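Local coordinates for protein probable porin (Pseudomonas aeruginosa, PDB 4FSP) that probably acts as a porin, forming a beta-barrel channel that lets small solutes cross the outer membrane, at residues Q308-A313 with S356-R361; R341-H346 with E360-L365; L379-A384 with N397-T402. All coordinates share one frame; numbering follows the deposited sequence.

In the fold
All three contacts lie in the last third of the porin barrel and run round its wall from strand 336-346 to strand 394-406. Interaction 1 is buried: a loop folded into the barrel meets the inner face of strand 358-368, and carboxylates receive backbone N-H groups. Interaction 2 pairs that strand with 336-346 and shares E360 and R361 with interaction 1. It is partly buried, with acids and an arginine on its inner face. Interaction 3 is the hairpin of strands 378-388 and 394-406, whose first strand neighbours 358-368; it is closer to the surface, with a tryptophan-asparagine bond and leucines outside and arginines inside. Q308 of interaction 1 reaches R382 O of interaction 3, so the loop touches both hairpins.

Interaction 1 of 3, residues Q308-A313 with S356-R361; sequences QYNDFA and SREWER
The backbones of Q308-F312 and E358-E360 run nearly antiparallel, their end-to-end directions 155° apart, but N310 and E360 stand 7.4 Å apart CA to CA, too far for strand pairing, and side chains bridge the gap. This is a loop of the OprD-family barrel, between strands 299-300 and 318-327, lying against the inner face of strand 358-368. E360 carries much of the contact. Its chain is extended with CG anti to the backbone N (chi1 -178°), which lifts the carboxylate off the strand to two consecutive N-H groups of the loop. E360 OE1 accepts from N310 N at 2.7 Å and E360 OE2 from Y309 N at 2.9 Å, each oxygen through its syn lone pair, so the carboxylate is fixed in rotation.

E358 comes up beside it. E358 OE2 takes a weak bond from N310 ND2, 2.9 Å away, with the amide and carboxylate planes turned 76° apart; E358 OE1 is held by Y386 OH of the next strand. Between the two acids F312 slides in edge first, bringing CZ within 3.7 Å of E360 CB, while N310 ND2 sits over the centre of one face of the ring. N310 and E358 also share a water. It accepts from A313 N at 2.9 Å and lies 3.1 Å from N310 OD1 and 3.0 Å from E358 OE2.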
# COMPACT_ATOMS: atom_id res chain seq x y z
N GLN A 308 1.93 -9.79 7.16
CA GLN A 308 0.56 -9.54 7.60
C GLN A 308 0.58 -8.77 8.91
O GLN A 308 -0.32 -7.99 9.19
CB GLN A 308 -0.21 -10.87 7.76
CG GLN A 308 -1.67 -10.73 8.22
CD GLN A 308 -2.38 -12.08 8.39
OE1 GLN A 308 -2.12 -13.04 7.64
NE2 GLN A 308 -3.28 -12.17 9.37
N TYR A 309 1.63 -8.96 9.72
CA TYR A 309 1.71 -8.28 11.01
C TYR A 309 2.93 -7.37 11.15
O TYR A 309 2.81 -6.21 11.52
CB TYR A 309 1.69 -9.30 12.16
CG TYR A 309 1.72 -8.64 13.51
CD1 TYR A 309 0.64 -7.90 13.98
CD2 TYR A 309 2.83 -8.74 14.33
CE1 TYR A 309 0.66 -7.29 15.22
CE2 TYR A 309 2.87 -8.14 15.58
CZ TYR A 309 1.78 -7.41 16.02
OH TYR A 309 1.82 -6.81 17.26
N ASN A 310 4.12 -7.91 10.89
CA ASN A 310 5.35 -7.18 11.22
C ASN A 310 5.97 -6.57 9.97
O ASN A 310 5.77 -7.07 8.86
CB ASN A 310 6.36 -8.08 11.92
CG ASN A 310 7.56 -7.30 12.48
OD1 ASN A 310 7.38 -6.30 13.19
ND2 ASN A 310 8.77 -7.77 12.17
N ASP A 311 6.74 -5.51 10.17
CA ASP A 311 7.36 -4.80 9.05
C ASP A 311 8.88 -4.90 9.08
O ASP A 311 9.57 -4.34 8.23
CB ASP A 311 6.92 -3.33 9.05
CG ASP A 311 7.26 -2.62 10.35
OD1 ASP A 311 7.89 -3.23 11.23
OD2 ASP A 311 6.89 -1.43 10.50
N PHE A 312 9.40 -5.63 10.07
CA PHE A 312 10.83 -5.87 10.18
C PHE A 312 11.62 -4.60 9.95
O PHE A 312 12.51 -4.57 9.10
CB PHE A 312 11.23 -6.98 9.20
CG PHE A 312 10.56 -8.29 9.51
CD1 PHE A 312 9.27 -8.55 9.05
CD2 PHE A 312 11.19 -9.23 10.31
CE1 PHE A 312 8.63 -9.74 9.36
CE2 PHE A 312 10.55 -10.43 10.63
CZ PHE A 312 9.27 -10.68 10.17
N ALA A 313 11.26 -3.56 10.70
CA ALA A 313 11.80 -2.23 10.48
C ALA A 313 12.26 -1.55 11.76
O ALA A 313 12.20 -0.32 11.87
CB ALA A 313 10.79 -1.35 9.72
N SER A 356 16.82 -9.11 19.86
CA SER A 356 17.16 -8.58 18.55
C SER A 356 16.61 -9.43 17.41
O SER A 356 16.72 -9.06 16.24
CB SER A 356 18.68 -8.45 18.44
OG SER A 356 19.30 -9.67 18.78
N ARG A 357 16.02 -10.57 17.75
CA ARG A 357 15.57 -11.50 16.72
C ARG A 357 14.06 -11.68 16.74
O ARG A 357 13.41 -11.56 17.78
CB ARG A 357 16.29 -12.84 16.86
CG ARG A 357 17.81 -12.70 16.79
CD ARG A 357 18.52 -13.98 17.20
NE ARG A 357 19.97 -13.80 17.19
CZ ARG A 357 20.72 -13.84 16.09
NH1 ARG A 357 20.16 -14.06 14.91
NH2 ARG A 357 22.03 -13.66 16.18
N GLU A 358 13.50 -11.96 15.56
CA GLU A 358 12.06 -12.12 15.39
C GLU A 358 11.78 -12.78 14.04
O GLU A 358 12.60 -12.71 13.12
CB GLU A 358 11.34 -10.76 15.48
CG GLU A 358 11.77 -9.76 14.40
CD GLU A 358 11.03 -8.43 14.49
OE1 GLU A 358 10.22 -8.24 15.42
OE2 GLU A 358 11.26 -7.56 13.62
N TRP A 359 10.63 -13.45 13.93
CA TRP A 359 10.24 -14.06 12.67
C TRP A 359 8.72 -14.07 12.48
O TRP A 359 7.97 -13.86 13.43
CB TRP A 359 10.86 -15.46 12.51
CG TRP A 359 10.40 -16.48 13.54
CD1 TRP A 359 11.01 -16.77 14.73
CD2 TRP A 359 9.26 -17.34 13.45
NE1 TRP A 359 10.30 -17.76 15.38
CE2 TRP A 359 9.24 -18.12 14.62
CE3 TRP A 359 8.26 -17.53 12.48
CZ2 TRP A 359 8.25 -19.08 14.85
CZ3 TRP A 359 7.28 -18.47 12.73
CH2 TRP A 359 7.28 -19.24 13.90
N GLU A 360 8.29 -14.33 11.25
CA GLU A 360 6.87 -14.38 10.92
C GLU A 360 6.62 -15.33 9.76
O GLU A 360 7.38 -15.34 8.78
CB GLU A 360 6.34 -12.96 10.57
CG GLU A 360 4.83 -12.93 10.25
CD GLU A 360 4.24 -11.51 10.14
OE1 GLU A 360 4.79 -10.55 10.74
OE2 GLU A 360 3.19 -11.35 9.47
N ARG A 361 5.57 -16.14 9.87
CA ARG A 361 5.12 -16.96 8.74
C ARG A 361 3.69 -16.58 8.40
O ARG A 361 2.80 -16.63 9.26
CB ARG A 361 5.21 -18.48 9.06
CG ARG A 361 4.18 -19.34 8.29
CD ARG A 361 4.55 -20.81 8.25
NE ARG A 361 5.61 -21.07 7.28
CZ ARG A 361 5.48 -21.84 6.20
NH1 ARG A 361 4.33 -22.45 5.94
NH2 ARG A 361 6.51 -22.00 5.38
O HOH W 1 10.13 -4.87 13.02

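Interaction 2 of 3, residues R341-H346 with E360-L365; sequences RYFSGH and ERDSDL
D362 OD2 is gripped by donors from two parts of the chain: R341 NE donates to it at 3.1 Å in a salt bridge, R341 NH2 adds a weak bond, and the backbone N of Q308, from the inward-folded loop, supplies another. The contact belongs to the beta hairpin of strands 336-346 and 358-368, neighbours in the porin barrel wall. R341 reaches its partner by starting between the backbone N and the carbonyl carbon (chi1 54°) and then running extended, which brings the edge of the guanidinium to D362. NE meets the anti lone pair of OD2, away from OD1, and the oxygen is tilted 25° out of the guanidinium plane; the two flat groups stand 62° apart. Three donors on one oxygen would be expected to stabilise negative charge there. D362 OD1 lies only 2.7 Å from E360 OE2, so one of these acids probably holds a proton; the E360 carboxylate is itself bonded by the loop N-H groups of N310 and Y309.

F343 shares this inner face. Its ring lies alongside E360, pointing the same way, with F343 CD1 3.9 Å from E360 CB, and its CE1 edge comes to D362 OD2 with that oxygen in the ring plane. F312 of the loop meets the same ring.

The backbones are antiparallel. R341 with D362 and F343 with E360 form hydrogen-bonded pairs, each with two bonds, of which F343 N to E360 O is nearly straight. Y342 and R361, the non-hydrogen-bonded pair between them, point to the outer face, where R361's side chain lies about 6 Å from a bound detergent molecule. There the Y342 ring turns its edge to R361, Y342 CD1 standing 4.2 Å from R361 CB.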
# COMPACT_ATOMS: atom_id res chain seq x y z
N ARG A 341 4.76 -17.30 2.95
CA ARG A 341 6.04 -16.61 3.05
C ARG A 341 6.58 -16.68 4.46
O ARG A 341 5.83 -16.78 5.44
CB ARG A 341 5.91 -15.14 2.59
CG ARG A 341 4.80 -14.37 3.31
CD ARG A 341 4.65 -12.94 2.75
NE ARG A 341 3.54 -12.23 3.39
CZ ARG A 341 3.06 -11.06 2.97
NH1 ARG A 341 3.60 -10.46 1.92
NH2 ARG A 341 2.04 -10.50 3.60
N TYR A 342 7.89 -16.64 4.56
CA TYR A 342 8.55 -16.71 5.85
C TYR A 342 9.57 -15.58 5.90
O TYR A 342 10.33 -15.37 4.94
CB TYR A 342 9.21 -18.08 6.03
CG TYR A 342 10.02 -18.19 7.29
CD1 TYR A 342 9.40 -18.39 8.51
CD2 TYR A 342 11.40 -18.08 7.26
CE1 TYR A 342 10.14 -18.48 9.67
CE2 TYR A 342 12.15 -18.17 8.41
CZ TYR A 342 11.52 -18.37 9.61
OH TYR A 342 12.26 -18.46 10.76
N PHE A 343 9.58 -14.85 7.01
CA PHE A 343 10.55 -13.77 7.21
C PHE A 343 11.33 -14.07 8.47
O PHE A 343 10.75 -14.50 9.47
CB PHE A 343 9.90 -12.41 7.50
CG PHE A 343 8.77 -12.01 6.58
CD1 PHE A 343 7.47 -12.45 6.82
CD2 PHE A 343 9.00 -11.11 5.55
CE1 PHE A 343 6.42 -12.03 6.00
CE2 PHE A 343 7.96 -10.70 4.72
CZ PHE A 343 6.67 -11.16 4.95
N SER A 344 12.62 -13.76 8.46
CA SER A 344 13.45 -13.90 9.64
C SER A 344 14.31 -12.64 9.84
O SER A 344 15.02 -12.21 8.92
CB SER A 344 14.35 -15.13 9.52
OG SER A 344 15.30 -15.15 10.57
N GLY A 345 14.25 -12.06 11.03
CA GLY A 345 15.01 -10.84 11.30
C GLY A 345 16.00 -10.95 12.46
O GLY A 345 15.76 -11.66 13.45
N HIS A 346 17.11 -10.22 12.35
CA HIS A 346 18.11 -10.18 13.42
C HIS A 346 18.77 -8.82 13.47
O HIS A 346 18.60 -8.00 12.56
CB HIS A 346 19.16 -11.26 13.19
CG HIS A 346 20.03 -11.03 12.00
ND1 HIS A 346 19.70 -11.47 10.73
CD2 HIS A 346 21.23 -10.40 11.87
CE1 HIS A 346 20.66 -11.13 9.88
NE2 HIS A 346 21.60 -10.48 10.55
N GLU A 360 8.29 -14.33 11.25
CA GLU A 360 6.87 -14.38 10.92
C GLU A 360 6.62 -15.33 9.76
O GLU A 360 7.38 -15.34 8.78
CB GLU A 360 6.34 -12.96 10.57
CG GLU A 360 4.83 -12.93 10.25
CD GLU A 360 4.24 -11.51 10.14
OE1 GLU A 360 4.79 -10.55 10.74
OE2 GLU A 360 3.19 -11.35 9.47
N ARG A 361 5.57 -16.14 9.87
CA ARG A 361 5.12 -16.96 8.74
C ARG A 361 3.69 -16.58 8.40
O ARG A 361 2.80 -16.63 9.26
CB ARG A 361 5.21 -18.48 9.06
CG ARG A 361 4.18 -19.34 8.29
CD ARG A 361 4.55 -20.81 8.25
NE ARG A 361 5.61 -21.07 7.28
CZ ARG A 361 5.48 -21.84 6.20
NH1 ARG A 361 4.33 -22.45 5.94
NH2 ARG A 361 6.51 -22.00 5.38
N ASP A 362 3.47 -16.19 7.15
CA ASP A 362 2.12 -15.88 6.69
C ASP A 362 1.72 -16.95 5.69
O ASP A 362 2.56 -17.44 4.93
CB ASP A 362 2.05 -14.52 5.98
CG ASP A 362 2.41 -13.36 6.89
OD1 ASP A 362 2.30 -13.53 8.12
OD2 ASP A 362 2.79 -12.29 6.35
N SER A 363 0.44 -17.29 5.71
CA SER A 363 -0.16 -18.16 4.71
C SER A 363 -1.44 -17.49 4.25
O SER A 363 -2.14 -16.85 5.03
CB SER A 363 -0.46 -19.53 5.30
OG SER A 363 0.75 -20.24 5.56
N ASP A 364 -1.75 -17.65 2.97
CA ASP A 364 -2.84 -16.92 2.36
C ASP A 364 -3.53 -17.92 1.44
O ASP A 364 -2.88 -18.58 0.63
CB ASP A 364 -2.24 -15.71 1.65
CG ASP A 364 -3.21 -14.99 0.74
OD1 ASP A 364 -3.78 -15.61 -0.18
OD2 ASP A 364 -3.36 -13.76 0.93
N LEU A 365 -4.85 -18.06 1.59
CA LEU A 365 -5.62 -18.90 0.69
C LEU A 365 -6.81 -18.12 0.16
O LEU A 365 -7.53 -17.44 0.92
CB LEU A 365 -6.07 -20.20 1.39
CG LEU A 365 -6.80 -21.23 0.52
CD1 LEU A 365 -5.90 -21.66 -0.63
CD2 LEU A 365 -7.25 -22.45 1.34

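Interaction 3 of 3, residues L379-A384 with N397-T402; sequences LVWRNA and NRLYLT
W381 and N397 lie side by side, ring and amide planes only 18° apart, and the indole directs its NE1 at the amide oxygen, which lies close to the ring plane. That bond, W381 NE1 to N397 OD1, is short at 2.6 Å and uses a lone pair in the carbonyl plane. Placing CG anti to the backbone N (chi1 178°) carries the W381 ring along the sheet to its diagonal partner. N383, directly opposite N397, brings a second donor: N383 ND2 is 3.1 Å from N397 OD1, but approaches from above the carbonyl plane, with the two amides 49° apart. The two donors together restrain the N397 amide, the W381 bond being the better directed. On the same face L399 crosses W381 obliquely, L399 CD2 to W381 CD1 3.9 Å, and L379 runs alongside L401.

The other face carries two arginines and a tyrosine. R382 bends at chi3 and crosses Y400, R382 CD resting 3.5 Å from Y400 CE1, until R382 NH1 can donate to Y400 OH at 3.3 Å, with that oxygen in the guanidinium plane. Y400 OH also binds G138 O. R398 lies beside R382, its NE paired with E396, while V380 CB packs on Y400 CD1. Four backbone bonds, two each in V380-Y400 and R382-R398, join the strands.

W381 lies about 8 Å from a bound detergent molecule, consistent with a membrane-facing side. Tryptophan, leucines and the asparagine pair outward, arginines and tyrosine probably toward the interior: this alternation characterises an antiparallel hairpin in a porin beta-barrel wall.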
# COMPACT_ATOMS: atom_id res chain seq x y z
N LEU A 379 -13.51 -15.42 -1.37
CA LEU A 379 -13.14 -15.79 -0.02
C LEU A 379 -11.63 -15.68 0.12
O LEU A 379 -10.86 -16.22 -0.70
CB LEU A 379 -13.59 -17.22 0.32
CG LEU A 379 -15.08 -17.54 0.32
CD1 LEU A 379 -15.52 -18.14 -1.02
CD2 LEU A 379 -15.46 -18.46 1.49
N VAL A 380 -11.19 -14.95 1.14
CA VAL A 380 -9.77 -14.82 1.39
C VAL A 380 -9.51 -15.14 2.85
O VAL A 380 -10.23 -14.67 3.74
CB VAL A 380 -9.25 -13.39 1.07
CG1 VAL A 380 -7.76 -13.30 1.35
CG2 VAL A 380 -9.52 -13.02 -0.39
N TRP A 381 -8.49 -15.96 3.09
CA TRP A 381 -8.09 -16.32 4.44
C TRP A 381 -6.61 -16.00 4.59
O TRP A 381 -5.78 -16.57 3.88
CB TRP A 381 -8.31 -17.81 4.69
CG TRP A 381 -7.87 -18.27 6.05
CD1 TRP A 381 -7.74 -17.51 7.17
CD2 TRP A 381 -7.51 -19.61 6.44
NE1 TRP A 381 -7.32 -18.28 8.23
CE2 TRP A 381 -7.17 -19.58 7.80
CE3 TRP A 381 -7.44 -20.84 5.75
CZ2 TRP A 381 -6.76 -20.72 8.50
CZ3 TRP A 381 -7.03 -21.97 6.45
CH2 TRP A 381 -6.70 -21.90 7.81
N ARG A 382 -6.29 -15.08 5.51
CA ARG A 382 -4.90 -14.74 5.79
C ARG A 382 -4.54 -15.09 7.23
O ARG A 382 -5.12 -14.55 8.19
CB ARG A 382 -4.63 -13.25 5.50
CG ARG A 382 -5.10 -12.82 4.11
CD ARG A 382 -4.93 -11.32 3.90
NE ARG A 382 -3.53 -10.93 3.99
CZ ARG A 382 -3.10 -9.83 4.61
NH1 ARG A 382 -3.98 -9.01 5.19
NH2 ARG A 382 -1.80 -9.57 4.65
N ASN A 383 -3.60 -16.01 7.37
CA ASN A 383 -3.19 -16.47 8.68
C ASN A 383 -1.73 -16.12 8.96
O ASN A 383 -0.90 -16.18 8.06
CB ASN A 383 -3.39 -17.98 8.78
CG ASN A 383 -2.71 -18.58 9.99
OD1 ASN A 383 -1.54 -18.96 9.93
ND2 ASN A 383 -3.44 -18.67 11.09
N ALA A 384 -1.42 -15.75 10.20
CA ALA A 384 -0.05 -15.36 10.52
C ALA A 384 0.39 -15.81 11.90
O ALA A 384 -0.39 -15.82 12.85
CB ALA A 384 0.14 -13.87 10.38
N ASN A 397 -5.69 -14.37 12.48
CA ASN A 397 -6.44 -14.74 11.28
C ASN A 397 -7.28 -13.59 10.77
O ASN A 397 -7.93 -12.89 11.55
CB ASN A 397 -7.36 -15.91 11.56
CG ASN A 397 -6.62 -17.21 11.66
OD1 ASN A 397 -6.41 -17.90 10.66
ND2 ASN A 397 -6.19 -17.56 12.86
N ARG A 398 -7.27 -13.39 9.46
CA ARG A 398 -8.17 -12.44 8.82
C ARG A 398 -8.92 -13.15 7.72
O ARG A 398 -8.34 -13.93 6.96
CB ARG A 398 -7.39 -11.26 8.24
CG ARG A 398 -6.84 -10.31 9.29
CD ARG A 398 -5.81 -9.40 8.66
NE ARG A 398 -5.11 -8.57 9.64
CZ ARG A 398 -5.41 -7.30 9.88
NH1 ARG A 398 -6.42 -6.72 9.24
NH2 ARG A 398 -4.71 -6.62 10.78
N LEU A 399 -10.21 -12.86 7.65
CA LEU A 399 -11.13 -13.51 6.72
C LEU A 399 -11.88 -12.43 5.97
O LEU A 399 -12.38 -11.47 6.57
CB LEU A 399 -12.14 -14.37 7.49
CG LEU A 399 -11.67 -15.77 7.90
CD1 LEU A 399 -12.65 -16.40 8.88
CD2 LEU A 399 -11.53 -16.63 6.66
N TYR A 400 -11.96 -12.58 4.66
CA TYR A 400 -12.63 -11.59 3.84
C TYR A 400 -13.57 -12.30 2.90
O TYR A 400 -13.17 -13.24 2.20
CB TYR A 400 -11.63 -10.77 3.02
CG TYR A 400 -10.46 -10.20 3.79
CD1 TYR A 400 -9.33 -10.97 4.04
CD2 TYR A 400 -10.46 -8.88 4.24
CE1 TYR A 400 -8.24 -10.46 4.74
CE2 TYR A 400 -9.38 -8.36 4.93
CZ TYR A 400 -8.26 -9.15 5.18
OH TYR A 400 -7.18 -8.64 5.87
N LEU A 401 -14.81 -11.84 2.90
CA LEU A 401 -15.80 -12.24 1.93
C LEU A 401 -16.06 -10.99 1.11
O LEU A 401 -16.46 -9.97 1.67
CB LEU A 401 -17.08 -12.66 2.65
CG LEU A 401 -18.12 -13.41 1.84
CD1 LEU A 401 -17.45 -14.48 1.01
CD2 LEU A 401 -19.14 -14.04 2.78
N THR A 402 -15.80 -11.04 -0.19
CA THR A 402 -15.96 -9.85 -1.02
C THR A 402 -16.88 -10.11 -2.19
O THR A 402 -16.90 -11.22 -2.76
CB THR A 402 -14.63 -9.33 -1.60
OG1 THR A 402 -14.02 -10.34 -2.41
CG2 THR A 402 -13.69 -8.91 -0.49